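Local coordinates for protein ethylbenzene dehydrogenase alpha-subunit (Aromatoleum aromaticum, PDB 2IVF) that forms the molybdopterin-binding subunit of a molybdenum enzyme, carrying two pterin guanine dinucleotide cofactors, a molybdenum atom and an iron-sulfur cluster, at residues 366-378 against 801-813. Residues are numbered along the deposited sequence; the frame is centred on the assembly and turned at random.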
loop_
_atom_site.group_PDB
_atom_site.type_symbol
_atom_site.label_atom_id
_atom_site.label_comp_id
_atom_site.label_asym_id
_atom_site.label_seq_id
_atom_site.Cartn_x
_atom_site.Cartn_y
_atom_site.Cartn_z
ATOM N N VAL A 366 -47.478 -30.583 8.438
ATOM C CA VAL A 366 -46.153 -30.300 8.955
ATOM C C VAL A 366 -45.375 -31.618 8.847
ATOM O O VAL A 366 -45.951 -32.699 9.076
ATOM C CB VAL A 366 -46.283 -29.767 10.437
ATOM C CG1 VAL A 366 -46.097 -30.888 11.475
ATOM C CG2 VAL A 366 -45.351 -28.671 10.701
ATOM N N ARG A 367 -44.114 -31.535 8.424
ATOM C CA ARG A 367 -43.178 -32.671 8.369
ATOM C C ARG A 367 -41.825 -32.253 8.919
ATOM O O ARG A 367 -41.331 -31.175 8.599
ATOM C CB ARG A 367 -42.945 -33.158 6.932
ATOM C CG ARG A 367 -44.202 -33.631 6.216
ATOM C CD ARG A 367 -43.892 -34.259 4.861
ATOM N NE ARG A 367 -43.422 -35.634 4.978
ATOM C CZ ARG A 367 -42.997 -36.369 3.954
ATOM N NH1 ARG A 367 -42.977 -35.880 2.719
ATOM N NH2 ARG A 367 -42.590 -37.611 4.171
ATOM N N LYS A 368 -41.221 -33.128 9.718
ATOM C CA LYS A 368 -39.955 -32.852 10.366
ATOM C C LYS A 368 -38.906 -32.571 9.321
ATOM O O LYS A 368 -38.790 -33.303 8.339
ATOM C CB LYS A 368 -39.532 -34.020 11.252
ATOM C CG LYS A 368 -40.309 -34.075 12.548
ATOM C CD LYS A 368 -39.868 -35.206 13.463
ATOM C CE LYS A 368 -40.865 -35.401 14.582
ATOM N NZ LYS A 368 -40.344 -36.297 15.636
ATOM N N ALA A 369 -38.205 -31.462 9.513
ATOM C CA ALA A 369 -37.019 -31.130 8.736
ATOM C C ALA A 369 -35.826 -31.849 9.398
ATOM O O ALA A 369 -35.611 -31.741 10.623
ATOM C CB ALA A 369 -36.802 -29.618 8.713
ATOM N N SER A 370 -35.072 -32.604 8.599
ATOM C CA SER A 370 -33.999 -33.412 9.154
ATOM C C SER A 370 -32.907 -32.531 9.733
ATOM O O SER A 370 -32.481 -31.562 9.108
ATOM C CB SER A 370 -33.427 -34.366 8.115
ATOM O OG SER A 370 -32.156 -34.862 8.512
ATOM N N ARG A 371 -32.458 -32.903 10.928
ATOM C CA ARG A 371 -31.304 -32.297 11.569
ATOM C C ARG A 371 -29.976 -32.849 11.061
ATOM O O ARG A 371 -28.935 -32.295 11.378
ATOM C CB ARG A 371 -31.344 -32.523 13.071
ATOM C CG ARG A 371 -32.609 -31.997 13.742
ATOM C CD ARG A 371 -32.473 -31.951 15.236
ATOM N NE ARG A 371 -31.452 -31.005 15.671
ATOM C CZ ARG A 371 -30.378 -31.314 16.393
ATOM N NH1 ARG A 371 -30.156 -32.556 16.793
ATOM N NH2 ARG A 371 -29.524 -30.363 16.724
ATOM N N GLY A 372 -30.012 -33.934 10.288
ATOM C CA GLY A 372 -28.799 -34.670 9.941
ATOM C C GLY A 372 -28.335 -34.488 8.519
ATOM O O GLY A 372 -27.159 -34.716 8.213
ATOM N N THR A 373 -29.232 -34.075 7.637
ATOM C CA THR A 373 -28.861 -33.797 6.262
ATOM C C THR A 373 -29.754 -32.679 5.701
ATOM O O THR A 373 -30.868 -32.455 6.181
ATOM C CB THR A 373 -29.014 -35.063 5.358
ATOM O OG1 THR A 373 -28.570 -34.761 4.038
ATOM C CG2 THR A 373 -30.441 -35.508 5.267
ATOM N N LEU A 374 -29.259 -32.002 4.685
ATOM C CA LEU A 374 -30.034 -30.983 4.004
ATOM C C LEU A 374 -30.771 -31.564 2.808
ATOM O O LEU A 374 -31.539 -30.878 2.155
ATOM C CB LEU A 374 -29.126 -29.859 3.510
ATOM C CG LEU A 374 -28.275 -29.108 4.535
ATOM C CD1 LEU A 374 -27.338 -28.148 3.793
ATOM C CD2 LEU A 374 -29.141 -28.360 5.547
ATOM N N LYS A 375 -30.521 -32.834 2.515
ATOM C CA LYS A 375 -31.090 -33.463 1.356
ATOM C C LYS A 375 -32.610 -33.536 1.523
ATOM O O LYS A 375 -33.107 -33.922 2.590
ATOM C CB LYS A 375 -30.464 -34.846 1.185
ATOM C CG LYS A 375 -30.847 -35.532 -0.092
ATOM C CD LYS A 375 -30.168 -36.876 -0.226
ATOM C CE LYS A 375 -30.612 -37.548 -1.518
ATOM N NZ LYS A 375 -30.089 -36.731 -2.628
ATOM N N LEU A 376 -33.331 -33.178 0.470
ATOM C CA LEU A 376 -34.771 -33.129 0.493
ATOM C C LEU A 376 -35.327 -34.308 -0.291
ATOM O O LEU A 376 -34.817 -34.654 -1.360
ATOM C CB LEU A 376 -35.270 -31.830 -0.161
ATOM C CG LEU A 376 -34.956 -30.504 0.540
ATOM C CD1 LEU A 376 -35.460 -29.341 -0.283
ATOM C CD2 LEU A 376 -35.520 -30.430 1.951
ATOM N N ASP A 377 -36.394 -34.884 0.221
ATOM C CA ASP A 377 -37.105 -35.915 -0.527
ATOM C C ASP A 377 -38.489 -35.412 -0.963
ATOM O O ASP A 377 -39.303 -36.187 -1.452
ATOM C CB ASP A 377 -37.136 -37.224 0.251
ATOM C CG ASP A 377 -37.844 -37.117 1.575
ATOM O OD1 ASP A 377 -38.376 -36.046 1.903
ATOM O OD2 ASP A 377 -37.877 -38.137 2.298
ATOM N N PHE A 378 -38.726 -34.110 -0.787
ATOM C CA PHE A 378 -39.921 -33.438 -1.294
ATOM C C PHE A 378 -39.662 -31.951 -1.255
ATOM O O PHE A 378 -38.721 -31.524 -0.613
ATOM C CB PHE A 378 -41.129 -33.765 -0.426
ATOM C CG PHE A 378 -41.182 -32.990 0.848
ATOM C CD1 PHE A 378 -40.433 -33.371 1.929
ATOM C CD2 PHE A 378 -41.977 -31.880 0.963
ATOM C CE1 PHE A 378 -40.469 -32.648 3.103
ATOM C CE2 PHE A 378 -42.025 -31.168 2.136
ATOM C CZ PHE A 378 -41.272 -31.548 3.202
ATOM N N ASP A 801 -22.811 -32.257 -1.009
ATOM C CA ASP A 801 -22.961 -33.355 -0.072
ATOM C C ASP A 801 -24.157 -33.208 0.857
ATOM O O ASP A 801 -24.492 -34.112 1.612
ATOM C CB ASP A 801 -21.672 -33.503 0.764
ATOM C CG ASP A 801 -20.511 -34.036 -0.056
ATOM O OD1 ASP A 801 -20.786 -34.552 -1.161
ATOM O OD2 ASP A 801 -19.357 -33.934 0.425
ATOM N N LYS A 802 -24.759 -32.036 0.834
ATOM C CA LYS A 802 -25.905 -31.731 1.656
ATOM C C LYS A 802 -25.555 -31.762 3.130
ATOM O O LYS A 802 -26.385 -32.099 3.960
ATOM C CB LYS A 802 -27.076 -32.647 1.328
ATOM C CG LYS A 802 -27.374 -32.744 -0.155
ATOM C CD LYS A 802 -27.666 -31.403 -0.805
ATOM C CE LYS A 802 -27.670 -31.531 -2.345
ATOM N NZ LYS A 802 -27.794 -30.197 -2.989
ATOM N N LYS A 803 -24.313 -31.410 3.421
ATOM C CA LYS A 803 -23.838 -31.346 4.794
ATOM C C LYS A 803 -24.521 -30.192 5.557
ATOM O O LYS A 803 -24.577 -29.039 5.087
ATOM C CB LYS A 803 -22.313 -31.211 4.844
ATOM C CG LYS A 803 -21.718 -31.507 6.204
ATOM C CD LYS A 803 -20.201 -31.209 6.278
ATOM C CE LYS A 803 -19.594 -31.578 7.627
ATOM N NZ LYS A 803 -18.089 -31.613 7.595
ATOM N N VAL A 804 -25.000 -30.521 6.745
ATOM C CA VAL A 804 -25.658 -29.561 7.628
ATOM C C VAL A 804 -24.699 -28.457 8.064
ATOM O O VAL A 804 -23.460 -28.610 8.010
ATOM C CB VAL A 804 -26.311 -30.261 8.883
ATOM C CG1 VAL A 804 -27.464 -31.202 8.448
ATOM C CG2 VAL A 804 -25.291 -31.041 9.727
ATOM N N PHE A 805 -25.280 -27.343 8.506
ATOM C CA PHE A 805 -24.524 -26.221 8.993
ATOM C C PHE A 805 -24.518 -26.263 10.498
ATOM O O PHE A 805 -25.489 -26.732 11.105
ATOM C CB PHE A 805 -25.185 -24.913 8.571
ATOM C CG PHE A 805 -25.056 -24.612 7.139
ATOM C CD1 PHE A 805 -25.927 -25.173 6.214
ATOM C CD2 PHE A 805 -24.066 -23.768 6.710
ATOM C CE1 PHE A 805 -25.815 -24.849 4.861
ATOM C CE2 PHE A 805 -23.926 -23.459 5.380
ATOM C CZ PHE A 805 -24.808 -23.995 4.457
ATOM N N PRO A 806 -23.418 -25.783 11.119
ATOM C CA PRO A 806 -23.394 -25.798 12.576
ATOM C C PRO A 806 -24.190 -24.635 13.207
ATOM O O PRO A 806 -23.617 -23.744 13.869
ATOM C CB PRO A 806 -21.906 -25.739 12.873
ATOM C CG PRO A 806 -21.374 -24.838 11.777
ATOM C CD PRO A 806 -22.142 -25.274 10.552
ATOM N N THR A 807 -25.504 -24.663 13.004
ATOM C CA THR A 807 -26.399 -23.609 13.457
ATOM C C THR A 807 -27.573 -24.248 14.237
ATOM O O THR A 807 -27.806 -25.441 14.140
ATOM C CB THR A 807 -27.017 -22.804 12.283
ATOM O OG1 THR A 807 -27.757 -23.667 11.415
ATOM C CG2 THR A 807 -26.011 -22.031 11.494
ATOM N N HIS A 808 -28.274 -23.425 15.014
ATOM C CA HIS A 808 -29.540 -23.773 15.658
ATOM C C HIS A 808 -30.466 -24.650 14.784
ATOM O O HIS A 808 -30.935 -25.720 15.229
ATOM C CB HIS A 808 -30.255 -22.481 16.021
ATOM C CG HIS A 808 -31.412 -22.657 16.952
ATOM N ND1 HIS A 808 -31.265 -23.112 18.248
ATOM C CD2 HIS A 808 -32.738 -22.411 16.787
ATOM C CE1 HIS A 808 -32.450 -23.151 18.835
ATOM N NE2 HIS A 808 -33.361 -22.718 17.974
ATOM N N THR A 809 -30.737 -24.165 13.580
ATOM C CA THR A 809 -31.631 -24.807 12.595
ATOM C C THR A 809 -30.979 -25.876 11.730
ATOM O O THR A 809 -31.671 -26.538 10.920
ATOM C CB THR A 809 -32.206 -23.779 11.617
ATOM O OG1 THR A 809 -31.142 -23.141 10.890
ATOM C CG2 THR A 809 -33.075 -22.742 12.348
ATOM N N ARG A 810 -29.662 -26.024 11.880
ATOM C CA ARG A 810 -28.815 -26.884 11.032
ATOM C C ARG A 810 -28.719 -26.418 9.581
ATOM O O ARG A 810 -28.195 -27.120 8.711
ATOM C CB ARG A 810 -29.248 -28.334 11.080
ATOM C CG ARG A 810 -28.899 -29.021 12.392
ATOM C CD ARG A 810 -27.384 -29.346 12.482
ATOM N NE ARG A 810 -27.000 -29.668 13.864
ATOM C CZ ARG A 810 -27.027 -30.885 14.383
ATOM N NH1 ARG A 810 -27.404 -31.912 13.653
ATOM N NH2 ARG A 810 -26.686 -31.084 15.654
ATOM N N ARG A 811 -29.233 -25.224 9.337
ATOM C CA ARG A 811 -29.246 -24.638 8.014
ATOM C C ARG A 811 -28.644 -23.252 8.005
ATOM O O ARG A 811 -28.264 -22.705 9.042
ATOM C CB ARG A 811 -30.672 -24.604 7.489
ATOM C CG ARG A 811 -31.214 -25.997 7.249
ATOM C CD ARG A 811 -32.688 -26.169 7.615
ATOM N NE ARG A 811 -33.068 -27.466 7.080
ATOM C CZ ARG A 811 -32.801 -28.636 7.657
ATOM N NH1 ARG A 811 -32.253 -28.691 8.863
ATOM N NH2 ARG A 811 -33.144 -29.756 7.042
ATOM N N ALA A 812 -28.456 -22.715 6.796
ATOM C CA ALA A 812 -27.982 -21.347 6.657
ATOM C C ALA A 812 -29.189 -20.537 7.116
ATOM O O ALA A 812 -30.241 -20.624 6.508
ATOM C CB ALA A 812 -27.615 -21.040 5.255
ATOM N N GLN A 813 -29.015 -19.781 8.185
ATOM C CA GLN A 813 -30.126 -19.375 9.013
ATOM C C GLN A 813 -30.286 -17.875 9.015
ATOM O O GLN A 813 -29.466 -17.174 9.560
ATOM C CB GLN A 813 -29.908 -19.865 10.418
ATOM C CG GLN A 813 -31.084 -19.597 11.289
ATOM C CD GLN A 813 -30.958 -20.182 12.655
ATOM O OE1 GLN A 813 -30.251 -21.173 12.845
ATOM N NE2 GLN A 813 -31.663 -19.592 13.621
HETATM O O HOH W 1 -31.824 -28.046 14.806
HETATM O O HOH W 2 -28.661 -27.646 15.976
HETATM O O HOH W 3 -24.951 -33.548 7.154
HETATM O O HOH W 4 -25.986 -35.101 4.052
HETATM O O HOH W 5 -33.017 -29.257 3.981
#
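Arg811 grips Ser370 O end-on with two nitrogens, NH2 at 2.8 Å and NH1 at 2.9 Å, the oxygen lying in the guanidinium plane. NH1 also donates to Thr809 O within its own loop, so the flat group is held on both segments. Arg810, bent at chi2 (-75°), brings NH1 2.8 Å from Arg371 O, above the carbonyl plane. Its guanidinium also meets that of Arg371, the planes 41° apart and the two NH2 atoms 3.1 Å from each other; Asp521 forms salt bridges with both arginines and probably offsets their like charges. Between backbones, Leu374 N donates to Lys802 O (3.0 Å, nearly straight at 165°), while one water links Gly372 O to Val804 N. Ser370 OG accepts from Gly372 N and Thr373 N, probably helping to hold the bend carrying Ser370 O and Arg371 O. The broad faces of Arg811 suit apolar neighbours: Leu374 CD2 sits 4.2 Å above the guanidinium centre, Ala369 CB over the opposite face, toward its rim. Branched Leu374 also sets CD1 3.8 Å from Phe805 CE1, and Val804 CG1 packs on the Gly372 backbone. In this loop-to-loop junction beside helices 322-328 and 526-540, the ST turn and ST motif of Ser370 meet the type I beta turn Thr807-Arg810 and its flanks.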